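Local atomic coordinates of adhesin LabA (Helicobacter pylori, PDB entry 6GMM), a protein that acts as a bacterial adhesin, its exodomain binding LacdiNAc-type sugars, probably helping the bacterium attach to the gastric mucosa. Residues H99-I111 and G324-G336. Sequence-based numbering, arbitrary orientation.
Sequences HNTPSNQWGGTTI and GVCHEVQNGHLRG
Ser-103 meets Glu-328 at the buried heart of this contact between the hairpin loop 99-111 and the short helix 327-330. The backbone N of Ser-103 gives OE2 of Glu-328 a nearly linear bond (2.8 Å, 176°), arriving almost along the C-O axis, and its OG adds a weak one. The Glu-328 chain folds back at chi2 (-79°), which brings the carboxylate round to the loop. Its other oxygen, OE1, is met from above the carboxylate plane by ND1 of His-333 (3.3 Å), with OE1 lying in the plane of the imidazole. Both oxygens are thus held, which should fix the rotation of the carboxylate; Trp-347 stacks on the His-333 ring. CG2 of Thr-109 touches the edge of that ring at CE1 (4.0 Å).

Beside this polar centre, CA of Gln-105 sits over the middle of the His-327 ring, 3.8 Å from its centroid, a CH-pi contact; Tyr-78 meets the same ring edge-to-face. The Asn-331 amide packs snugly on CA of Gly-107 (3.5 Å from ND2), while ND2 bonds back to O of His-327. Toward solvent the fit slackens: OE1 of the exposed Gln-330 stays 3.8 Å from O of Gln-105, two acceptors that cannot bond directly. The whole is a beta-hairpin loop, shaped by an Asx turn at Asn-104, packed on a short helix with disulfide-bonded Cys-326 as N-cap and a Schellman motif at Gly-332, just past its end.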
loop_
_atom_site.group_PDB
_atom_site.type_symbol
_atom_site.label_atom_id
_atom_site.label_comp_id
_atom_site.label_asym_id
_atom_site.label_seq_id
_atom_site.Cartn_x
_atom_site.Cartn_y
_atom_site.Cartn_z
ATOM N N HIS A 99 16.303 -23.549 17.275
ATOM C CA HIS A 99 17.577 -22.919 16.952
ATOM C C HIS A 99 17.349 -21.668 16.117
ATOM O O HIS A 99 16.283 -21.509 15.505
ATOM C CB HIS A 99 18.429 -23.897 16.164
ATOM C CG HIS A 99 18.961 -24.990 17.020
ATOM N ND1 HIS A 99 18.218 -26.128 17.279
ATOM C CD2 HIS A 99 20.100 -25.032 17.743
ATOM C CE1 HIS A 99 18.944 -26.842 18.116
ATOM N NE2 HIS A 99 20.083 -26.219 18.429
ATOM N N ASN A 100 18.391 -20.812 16.036
ATOM C CA ASN A 100 18.418 -19.582 15.249
ATOM C C ASN A 100 17.321 -18.614 15.633
ATOM O O ASN A 100 16.982 -17.754 14.841
ATOM C CB ASN A 100 18.411 -19.883 13.736
ATOM C CG ASN A 100 19.374 -20.966 13.349
ATOM O OD1 ASN A 100 20.583 -20.887 13.625
ATOM N ND2 ASN A 100 18.854 -22.008 12.719
ATOM N N THR A 101 16.805 -18.707 16.863
ATOM C CA THR A 101 15.781 -17.778 17.318
ATOM C C THR A 101 16.372 -16.348 17.509
ATOM O O THR A 101 17.603 -16.185 17.484
ATOM C CB THR A 101 15.087 -18.298 18.601
ATOM O OG1 THR A 101 16.008 -18.290 19.695
ATOM C CG2 THR A 101 14.438 -19.664 18.408
ATOM N N PRO A 102 15.516 -15.304 17.693
ATOM C CA PRO A 102 16.072 -13.962 17.911
ATOM C C PRO A 102 17.028 -13.926 19.096
ATOM O O PRO A 102 16.742 -14.490 20.140
ATOM C CB PRO A 102 14.837 -13.099 18.209
ATOM C CG PRO A 102 13.679 -13.859 17.684
ATOM C CD PRO A 102 14.029 -15.298 17.733
ATOM N N SER A 103 18.175 -13.285 18.910
ATOM C CA SER A 103 19.181 -13.058 19.940
ATOM C C SER A 103 18.509 -12.538 21.238
ATOM O O SER A 103 17.694 -11.591 21.191
ATOM C CB SER A 103 20.167 -12.001 19.451
ATOM O OG SER A 103 21.191 -12.562 18.649
ATOM N N ASN A 104 18.836 -13.159 22.379
ATOM C CA ASN A 104 18.292 -12.720 23.662
ATOM C C ASN A 104 19.197 -11.641 24.269
ATOM O O ASN A 104 20.137 -11.200 23.596
ATOM C CB ASN A 104 17.978 -13.902 24.606
ATOM C CG ASN A 104 19.161 -14.712 25.092
ATOM O OD1 ASN A 104 20.253 -14.198 25.332
ATOM N ND2 ASN A 104 18.937 -15.993 25.344
ATOM N N GLN A 105 18.930 -11.219 25.524
ATOM C CA GLN A 105 19.697 -10.154 26.162
ATOM C C GLN A 105 21.177 -10.534 26.405
ATOM O O GLN A 105 21.985 -9.625 26.619
ATOM C CB GLN A 105 19.008 -9.606 27.432
ATOM C CG GLN A 105 18.862 -10.565 28.605
ATOM C CD GLN A 105 17.638 -11.460 28.555
ATOM O OE1 GLN A 105 17.462 -12.303 27.650
ATOM N NE2 GLN A 105 16.808 -11.357 29.593
ATOM N N TRP A 106 21.538 -11.851 26.266
ATOM C CA TRP A 106 22.899 -12.405 26.444
ATOM C C TRP A 106 23.558 -12.889 25.141
ATOM O O TRP A 106 24.767 -13.125 25.113
ATOM C CB TRP A 106 22.909 -13.525 27.496
ATOM C CG TRP A 106 22.104 -13.201 28.710
ATOM C CD1 TRP A 106 20.989 -13.849 29.149
ATOM C CD2 TRP A 106 22.300 -12.088 29.595
ATOM N NE1 TRP A 106 20.496 -13.233 30.276
ATOM C CE2 TRP A 106 21.277 -12.141 30.566
ATOM C CE3 TRP A 106 23.235 -11.038 29.649
ATOM C CZ2 TRP A 106 21.163 -11.186 31.587
ATOM C CZ3 TRP A 106 23.130 -10.098 30.665
ATOM C CH2 TRP A 106 22.109 -10.180 31.624
ATOM N N GLY A 107 22.778 -12.994 24.075
ATOM C CA GLY A 107 23.281 -13.419 22.774
ATOM C C GLY A 107 22.923 -14.844 22.417
ATOM O O GLY A 107 23.409 -15.374 21.414
ATOM N N GLY A 108 22.092 -15.468 23.245
ATOM C CA GLY A 108 21.633 -16.825 23.006
ATOM C C GLY A 108 20.654 -16.873 21.861
ATOM O O GLY A 108 19.776 -16.011 21.782
ATOM N N THR A 109 20.852 -17.828 20.920
ATOM C CA THR A 109 19.995 -18.043 19.729
ATOM C C THR A 109 19.289 -19.422 19.771
ATOM O O THR A 109 18.712 -19.838 18.786
ATOM C CB THR A 109 20.789 -17.843 18.418
ATOM O OG1 THR A 109 21.857 -18.795 18.337
ATOM C CG2 THR A 109 21.314 -16.413 18.246
ATOM N N THR A 110 19.353 -20.141 20.901
ATOM C CA THR A 110 18.699 -21.459 21.059
ATOM C C THR A 110 17.811 -21.405 22.297
ATOM O O THR A 110 18.240 -20.917 23.347
ATOM C CB THR A 110 19.714 -22.614 21.113
ATOM O OG1 THR A 110 20.698 -22.434 20.088
ATOM C CG2 THR A 110 19.047 -24.005 20.972
ATOM N N ILE A 111 16.571 -21.860 22.145
ATOM C CA ILE A 111 15.588 -21.855 23.211
ATOM C C ILE A 111 14.917 -23.218 23.353
ATOM O O ILE A 111 14.618 -23.871 22.346
ATOM C CB ILE A 111 14.544 -20.710 22.983
ATOM C CG1 ILE A 111 13.850 -20.323 24.300
ATOM C CG2 ILE A 111 13.512 -21.075 21.911
ATOM C CD1 ILE A 111 13.240 -18.933 24.326
ATOM N N GLY A 324 16.255 -0.067 16.455
ATOM C CA GLY A 324 17.548 0.183 15.839
ATOM C C GLY A 324 18.710 -0.171 16.730
ATOM O O GLY A 324 19.854 -0.146 16.274
ATOM N N VAL A 325 18.420 -0.482 18.020
ATOM C CA VAL A 325 19.380 -0.815 19.086
ATOM C C VAL A 325 19.032 -2.227 19.698
ATOM O O VAL A 325 19.499 -2.575 20.777
ATOM C CB VAL A 325 19.414 0.360 20.127
ATOM C CG1 VAL A 325 20.444 0.133 21.221
ATOM C CG2 VAL A 325 19.709 1.687 19.450
ATOM N N CYS A 326 18.262 -3.060 18.964
ATOM C CA CYS A 326 17.842 -4.410 19.380
ATOM C C CYS A 326 19.020 -5.333 19.668
ATOM O O CYS A 326 20.159 -5.024 19.318
ATOM C CB CYS A 326 16.939 -5.022 18.318
ATOM S SG CYS A 326 17.784 -5.307 16.736
ATOM N N HIS A 327 18.732 -6.496 20.251
ATOM C CA HIS A 327 19.745 -7.485 20.604
ATOM C C HIS A 327 20.460 -8.094 19.375
ATOM O O HIS A 327 21.635 -8.436 19.497
ATOM C CB HIS A 327 19.162 -8.567 21.549
ATOM C CG HIS A 327 18.604 -8.023 22.840
ATOM N ND1 HIS A 327 19.283 -7.052 23.581
ATOM C CD2 HIS A 327 17.468 -8.358 23.501
ATOM C CE1 HIS A 327 18.535 -6.826 24.655
ATOM N NE2 HIS A 327 17.437 -7.592 24.658
ATOM N N GLU A 328 19.784 -8.176 18.198
ATOM C CA GLU A 328 20.362 -8.686 16.947
ATOM C C GLU A 328 21.553 -7.828 16.493
ATOM O O GLU A 328 22.596 -8.385 16.169
ATOM C CB GLU A 328 19.305 -8.757 15.832
ATOM C CG GLU A 328 18.331 -9.906 16.021
ATOM C CD GLU A 328 18.848 -11.269 15.612
ATOM O OE1 GLU A 328 19.345 -11.407 14.472
ATOM O OE2 GLU A 328 18.730 -12.210 16.425
ATOM N N VAL A 329 21.408 -6.481 16.491
ATOM C CA VAL A 329 22.504 -5.563 16.142
ATOM C C VAL A 329 23.565 -5.563 17.242
ATOM O O VAL A 329 24.763 -5.554 16.932
ATOM C CB VAL A 329 22.083 -4.116 15.737
ATOM C CG1 VAL A 329 21.492 -4.090 14.345
ATOM C CG2 VAL A 329 21.114 -3.487 16.731
ATOM N N GLN A 330 23.120 -5.620 18.528
ATOM C CA GLN A 330 23.973 -5.634 19.729
ATOM C C GLN A 330 24.978 -6.785 19.667
ATOM O O GLN A 330 26.128 -6.633 20.085
ATOM C CB GLN A 330 23.081 -5.711 20.981
ATOM C CG GLN A 330 23.807 -5.630 22.318
ATOM C CD GLN A 330 22.911 -5.953 23.490
ATOM O OE1 GLN A 330 22.726 -7.121 23.867
ATOM N NE2 GLN A 330 22.368 -4.923 24.122
ATOM N N ASN A 331 24.545 -7.923 19.107
ATOM C CA ASN A 331 25.366 -9.112 18.931
ATOM C C ASN A 331 26.049 -9.222 17.548
ATOM O O ASN A 331 26.747 -10.208 17.288
ATOM C CB ASN A 331 24.556 -10.350 19.262
ATOM C CG ASN A 331 24.462 -10.530 20.752
ATOM O OD1 ASN A 331 25.460 -10.817 21.418
ATOM N ND2 ASN A 331 23.286 -10.274 21.320
ATOM N N GLY A 332 25.909 -8.196 16.710
ATOM C CA GLY A 332 26.586 -8.144 15.415
ATOM C C GLY A 332 25.965 -8.946 14.289
ATOM O O GLY A 332 26.655 -9.293 13.324
ATOM N N HIS A 333 24.661 -9.219 14.379
ATOM C CA HIS A 333 23.960 -9.910 13.308
ATOM C C HIS A 333 23.462 -8.875 12.286
ATOM O O HIS A 333 22.505 -8.151 12.554
ATOM C CB HIS A 333 22.788 -10.724 13.860
ATOM C CG HIS A 333 23.195 -11.831 14.775
ATOM N ND1 HIS A 333 22.251 -12.631 15.385
ATOM C CD2 HIS A 333 24.431 -12.246 15.142
ATOM C CE1 HIS A 333 22.935 -13.490 16.119
ATOM N NE2 HIS A 333 24.253 -13.295 16.008
ATOM N N LEU A 334 24.144 -8.775 11.145
ATOM C CA LEU A 334 23.793 -7.872 10.039
ATOM C C LEU A 334 23.824 -8.668 8.729
ATOM O O LEU A 334 24.115 -9.869 8.738
ATOM C CB LEU A 334 24.794 -6.694 9.944
ATOM C CG LEU A 334 24.819 -5.648 11.060
ATOM C CD1 LEU A 334 25.797 -4.552 10.739
ATOM C CD2 LEU A 334 23.463 -5.047 11.300
ATOM N N ARG A 335 23.567 -7.990 7.600
ATOM C CA ARG A 335 23.597 -8.593 6.274
ATOM C C ARG A 335 25.039 -8.776 5.788
ATOM O O ARG A 335 25.936 -8.079 6.271
ATOM C CB ARG A 335 22.799 -7.731 5.282
ATOM C CG ARG A 335 21.307 -7.678 5.572
ATOM C CD ARG A 335 20.618 -6.514 4.865
ATOM N NE ARG A 335 19.170 -6.641 5.018
ATOM C CZ ARG A 335 18.278 -5.707 4.724
ATOM N NH1 ARG A 335 18.672 -4.519 4.275
ATOM N NH2 ARG A 335 16.980 -5.950 4.879
ATOM N N GLY A 336 25.229 -9.710 4.849
ATOM C CA GLY A 336 26.496 -10.037 4.191
ATOM C C GLY A 336 27.751 -9.956 5.036
ATOM O O GLY A 336 28.455 -8.944 5.008
HETATM O O HOH W 1 19.348 -15.293 15.495
#